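SaTIE-TED (PDB 6FX6) is of unknown function but, as the thioester domain of an LPXTG-anchored surface protein, may attach covalently to host targets through an internal thioester. Local coordinates at residues A[74-86]-A[98-110]. Numbering follows the deposited sequence.
Sequences LRNKLTMISHFGY and IATQMLIWELLGA
Ile81 enters a hole formed by Thr100, Leu103, Ile104 and Leu107, at the middle of an antiparallel helix pair with knobs-into-holes packing. The pair belongs to the thioester domain. The axes of the two helical segments lie 164° apart in direction and come within 9.2 Å.

The apolar contacts form the main body of the interface. Ile81 uses both branches. Ile81 CG1 lies beside its backbone N (chi1 -65°) and the chain is extended at chi2, so that Ile81 CD1 meets Leu107 CD1 tip to tip; Ile81 CG2 lies 3.7 Å from Ile104 CG1. Leu107 is itself a knob among Leu74, Lys77, Leu78 and Ile81. The aliphatic part of Lys77 crosses it at about a right angle, with Lys77 CG 3.8 Å from Leu107 CD1. The Leu78 side chain also crosses that of Ile104, with Leu78 CD2 3.8 Å from Ile104 CG2. Outside the pair, Phe46 of strand 43-47 touches Ile104 and Thr100, and Ile128 of helix 121-134 touches Leu103.

The polar end of the interface is at Thr100, a knob among Ile81, Ser82, Gly85 and Tyr86. The helices come close here, with the CA atoms of Gly85 and Thr100 5.4 Å apart. No hydrogen bond joins the two segments. Thr100 OG1 is instead hydrogen-bonded to Gln96 O, and Gly85 O accepts from Gln96 NE2. The methyl of Thr100 faces the other helix backbone, its CG2 3.4 Å from Ile81 O.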
# COMPACT_ATOMS: atom_id res chain seq x y z
N LEU A 74 5.97 3.46 10.67
CA LEU A 74 4.93 2.48 10.97
C LEU A 74 3.68 2.73 10.12
O LEU A 74 3.17 1.81 9.48
CB LEU A 74 4.58 2.49 12.46
CG LEU A 74 3.48 1.54 12.96
CD1 LEU A 74 3.76 0.10 12.57
CD2 LEU A 74 3.32 1.66 14.47
N ARG A 75 3.19 3.98 10.10
CA ARG A 75 2.04 4.35 9.27
C ARG A 75 2.26 4.00 7.80
O ARG A 75 1.37 3.46 7.16
CB ARG A 75 1.73 5.85 9.37
CG ARG A 75 0.99 6.27 10.62
CD ARG A 75 0.26 7.59 10.40
NE ARG A 75 1.10 8.61 9.77
CZ ARG A 75 2.03 9.35 10.38
NH1 ARG A 75 2.29 9.20 11.69
NH2 ARG A 75 2.73 10.24 9.68
N ASN A 76 3.45 4.31 7.30
CA ASN A 76 3.86 3.92 5.95
C ASN A 76 3.81 2.42 5.77
O ASN A 76 3.17 1.94 4.85
CB ASN A 76 5.28 4.42 5.61
CG ASN A 76 5.28 5.75 4.88
OD1 ASN A 76 5.86 6.73 5.36
ND2 ASN A 76 4.63 5.79 3.72
N LYS A 77 4.46 1.68 6.67
CA LYS A 77 4.53 0.22 6.55
C LYS A 77 3.13 -0.42 6.58
O LYS A 77 2.84 -1.31 5.78
CB LYS A 77 5.44 -0.39 7.61
CG LYS A 77 5.97 -1.77 7.24
CD LYS A 77 7.27 -2.11 7.96
CE LYS A 77 7.94 -3.33 7.35
NZ LYS A 77 9.33 -3.53 7.87
N LEU A 78 2.27 0.05 7.48
CA LEU A 78 0.90 -0.47 7.56
C LEU A 78 0.12 -0.30 6.25
O LEU A 78 -0.62 -1.20 5.85
CB LEU A 78 0.13 0.18 8.72
CG LEU A 78 0.62 -0.17 10.13
CD1 LEU A 78 0.09 0.83 11.14
CD2 LEU A 78 0.23 -1.58 10.52
N THR A 79 0.30 0.84 5.58
CA THR A 79 -0.35 1.09 4.29
C THR A 79 0.27 0.25 3.17
O THR A 79 -0.44 -0.20 2.27
CB THR A 79 -0.36 2.59 3.91
OG1 THR A 79 0.97 3.08 3.81
CG2 THR A 79 -1.13 3.42 4.94
N MSE A 80 1.59 0.05 3.24
CA MSE A 80 2.31 -0.82 2.29
C MSE A 80 1.84 -2.25 2.38
O MSE A 80 1.64 -2.91 1.36
CB MSE A 80 3.82 -0.88 2.56
CG MSE A 80 4.59 0.43 2.46
SE MSE A 80 4.48 1.12 0.64
CE MSE A 80 2.94 2.34 0.85
N ILE A 81 1.68 -2.74 3.60
CA ILE A 81 1.21 -4.11 3.81
C ILE A 81 -0.23 -4.26 3.34
O ILE A 81 -0.56 -5.24 2.69
CB ILE A 81 1.36 -4.55 5.29
CG1 ILE A 81 2.85 -4.61 5.67
CG2 ILE A 81 0.73 -5.92 5.51
CD1 ILE A 81 3.11 -4.55 7.16
N SER A 82 -1.08 -3.29 3.67
CA SER A 82 -2.46 -3.31 3.20
C SER A 82 -2.50 -3.29 1.67
O SER A 82 -3.14 -4.14 1.06
CB SER A 82 -3.24 -2.13 3.77
OG SER A 82 -4.57 -2.10 3.27
N HIS A 83 -1.76 -2.36 1.07
CA HIS A 83 -1.79 -2.18 -0.39
C HIS A 83 -1.27 -3.40 -1.16
O HIS A 83 -2.02 -4.01 -1.93
CB HIS A 83 -1.00 -0.93 -0.79
CG HIS A 83 -0.97 -0.69 -2.26
ND1 HIS A 83 -2.04 -0.15 -2.94
CD2 HIS A 83 -0.02 -0.95 -3.19
CE1 HIS A 83 -1.73 -0.06 -4.23
NE2 HIS A 83 -0.52 -0.54 -4.40
N PHE A 84 -0.01 -3.75 -0.93
CA PHE A 84 0.63 -4.84 -1.67
C PHE A 84 0.17 -6.22 -1.22
O PHE A 84 0.15 -7.16 -2.02
CB PHE A 84 2.15 -4.74 -1.57
CG PHE A 84 2.71 -3.54 -2.28
CD1 PHE A 84 2.76 -3.51 -3.67
CD2 PHE A 84 3.19 -2.45 -1.57
CE1 PHE A 84 3.27 -2.41 -4.34
CE2 PHE A 84 3.71 -1.34 -2.24
CZ PHE A 84 3.75 -1.32 -3.62
N GLY A 85 -0.21 -6.34 0.05
CA GLY A 85 -0.68 -7.60 0.61
C GLY A 85 -2.04 -8.03 0.11
O GLY A 85 -2.24 -9.20 -0.19
N TYR A 86 -2.98 -7.10 0.02
CA TYR A 86 -4.32 -7.47 -0.38
C TYR A 86 -4.93 -6.61 -1.48
O TYR A 86 -5.32 -7.15 -2.51
CB TYR A 86 -5.26 -7.56 0.84
CG TYR A 86 -6.53 -8.27 0.47
CD1 TYR A 86 -6.56 -9.65 0.31
CD2 TYR A 86 -7.70 -7.55 0.18
CE1 TYR A 86 -7.72 -10.31 -0.08
CE2 TYR A 86 -8.86 -8.20 -0.21
CZ TYR A 86 -8.86 -9.57 -0.33
OH TYR A 86 -10.01 -10.22 -0.72
N ILE A 98 -6.44 -12.78 5.30
CA ILE A 98 -6.06 -13.20 6.65
C ILE A 98 -4.56 -13.01 6.87
O ILE A 98 -4.15 -12.47 7.90
CB ILE A 98 -6.47 -14.67 6.93
CG1 ILE A 98 -7.98 -14.75 7.09
CG2 ILE A 98 -5.81 -15.20 8.20
CD1 ILE A 98 -8.53 -16.17 7.11
N ALA A 99 -3.76 -13.45 5.90
CA ALA A 99 -2.29 -13.30 5.98
C ALA A 99 -1.90 -11.83 6.10
O ALA A 99 -1.04 -11.48 6.91
CB ALA A 99 -1.62 -13.93 4.77
N THR A 100 -2.55 -10.98 5.32
CA THR A 100 -2.29 -9.54 5.37
C THR A 100 -2.66 -8.97 6.74
O THR A 100 -1.87 -8.24 7.33
CB THR A 100 -3.04 -8.81 4.23
OG1 THR A 100 -2.63 -9.36 2.98
CG2 THR A 100 -2.73 -7.32 4.24
N GLN A 101 -3.85 -9.31 7.23
CA GLN A 101 -4.28 -8.91 8.58
C GLN A 101 -3.29 -9.39 9.64
O GLN A 101 -2.96 -8.66 10.56
CB GLN A 101 -5.67 -9.45 8.91
CG GLN A 101 -6.20 -9.13 10.31
CD GLN A 101 -6.45 -7.65 10.51
OE1 GLN A 101 -7.56 -7.17 10.29
NE2 GLN A 101 -5.42 -6.92 10.93
N MSE A 102 -2.84 -10.64 9.50
CA MSE A 102 -1.89 -11.23 10.45
C MSE A 102 -0.54 -10.55 10.44
O MSE A 102 0.09 -10.42 11.49
CB MSE A 102 -1.71 -12.73 10.20
CG MSE A 102 -2.78 -13.53 10.93
SE MSE A 102 -2.77 -15.37 10.25
CE MSE A 102 -1.06 -15.97 11.04
N LEU A 103 -0.09 -10.12 9.26
CA LEU A 103 1.18 -9.39 9.13
C LEU A 103 1.09 -7.98 9.71
O LEU A 103 2.03 -7.52 10.37
CB LEU A 103 1.63 -9.33 7.67
CG LEU A 103 3.01 -8.71 7.39
CD1 LEU A 103 4.09 -9.30 8.29
CD2 LEU A 103 3.38 -8.88 5.93
N ILE A 104 -0.02 -7.29 9.45
CA ILE A 104 -0.34 -6.01 10.09
C ILE A 104 -0.29 -6.17 11.60
O ILE A 104 0.32 -5.35 12.29
CB ILE A 104 -1.72 -5.47 9.63
CG1 ILE A 104 -1.61 -4.91 8.20
CG2 ILE A 104 -2.26 -4.39 10.57
CD1 ILE A 104 -2.93 -4.74 7.49
N TRP A 105 -0.93 -7.22 12.11
CA TRP A 105 -0.95 -7.48 13.55
C TRP A 105 0.42 -7.83 14.15
O TRP A 105 0.64 -7.54 15.32
CB TRP A 105 -1.95 -8.59 13.90
CG TRP A 105 -3.38 -8.18 13.95
CD1 TRP A 105 -3.90 -6.92 13.85
CD2 TRP A 105 -4.49 -9.05 14.16
NE1 TRP A 105 -5.27 -6.96 13.97
CE2 TRP A 105 -5.66 -8.25 14.16
CE3 TRP A 105 -4.61 -10.43 14.35
CZ2 TRP A 105 -6.93 -8.79 14.33
CZ3 TRP A 105 -5.88 -10.97 14.52
CH2 TRP A 105 -7.03 -10.15 14.51
N GLU A 106 1.32 -8.43 13.37
CA GLU A 106 2.70 -8.65 13.84
C GLU A 106 3.41 -7.35 14.19
O GLU A 106 4.17 -7.30 15.16
CB GLU A 106 3.55 -9.42 12.82
CG GLU A 106 3.21 -10.90 12.72
CD GLU A 106 4.39 -11.79 12.36
OE1 GLU A 106 5.49 -11.59 12.93
OE2 GLU A 106 4.21 -12.71 11.53
N LEU A 107 3.15 -6.29 13.42
CA LEU A 107 3.73 -4.97 13.69
C LEU A 107 3.11 -4.26 14.89
O LEU A 107 3.71 -3.34 15.43
CB LEU A 107 3.62 -4.07 12.45
CG LEU A 107 4.49 -4.44 11.25
CD1 LEU A 107 4.18 -3.47 10.12
CD2 LEU A 107 5.97 -4.41 11.61
N LEU A 108 1.90 -4.66 15.27
CA LEU A 108 1.19 -4.07 16.41
C LEU A 108 1.17 -4.98 17.65
O LEU A 108 0.32 -4.81 18.53
CB LEU A 108 -0.24 -3.73 15.97
CG LEU A 108 -0.36 -2.85 14.73
CD1 LEU A 108 -1.81 -2.70 14.31
CD2 LEU A 108 0.28 -1.49 14.98
N GLY A 109 2.10 -5.93 17.73
CA GLY A 109 2.35 -6.69 18.96
C GLY A 109 1.76 -8.09 19.07
O GLY A 109 1.93 -8.74 20.11
N ALA A 110 1.09 -8.57 18.03
CA ALA A 110 0.52 -9.92 18.05
C ALA A 110 1.61 -10.99 17.90
O ALA A 110 2.55 -10.82 17.12
CB ALA A 110 -0.53 -10.08 16.96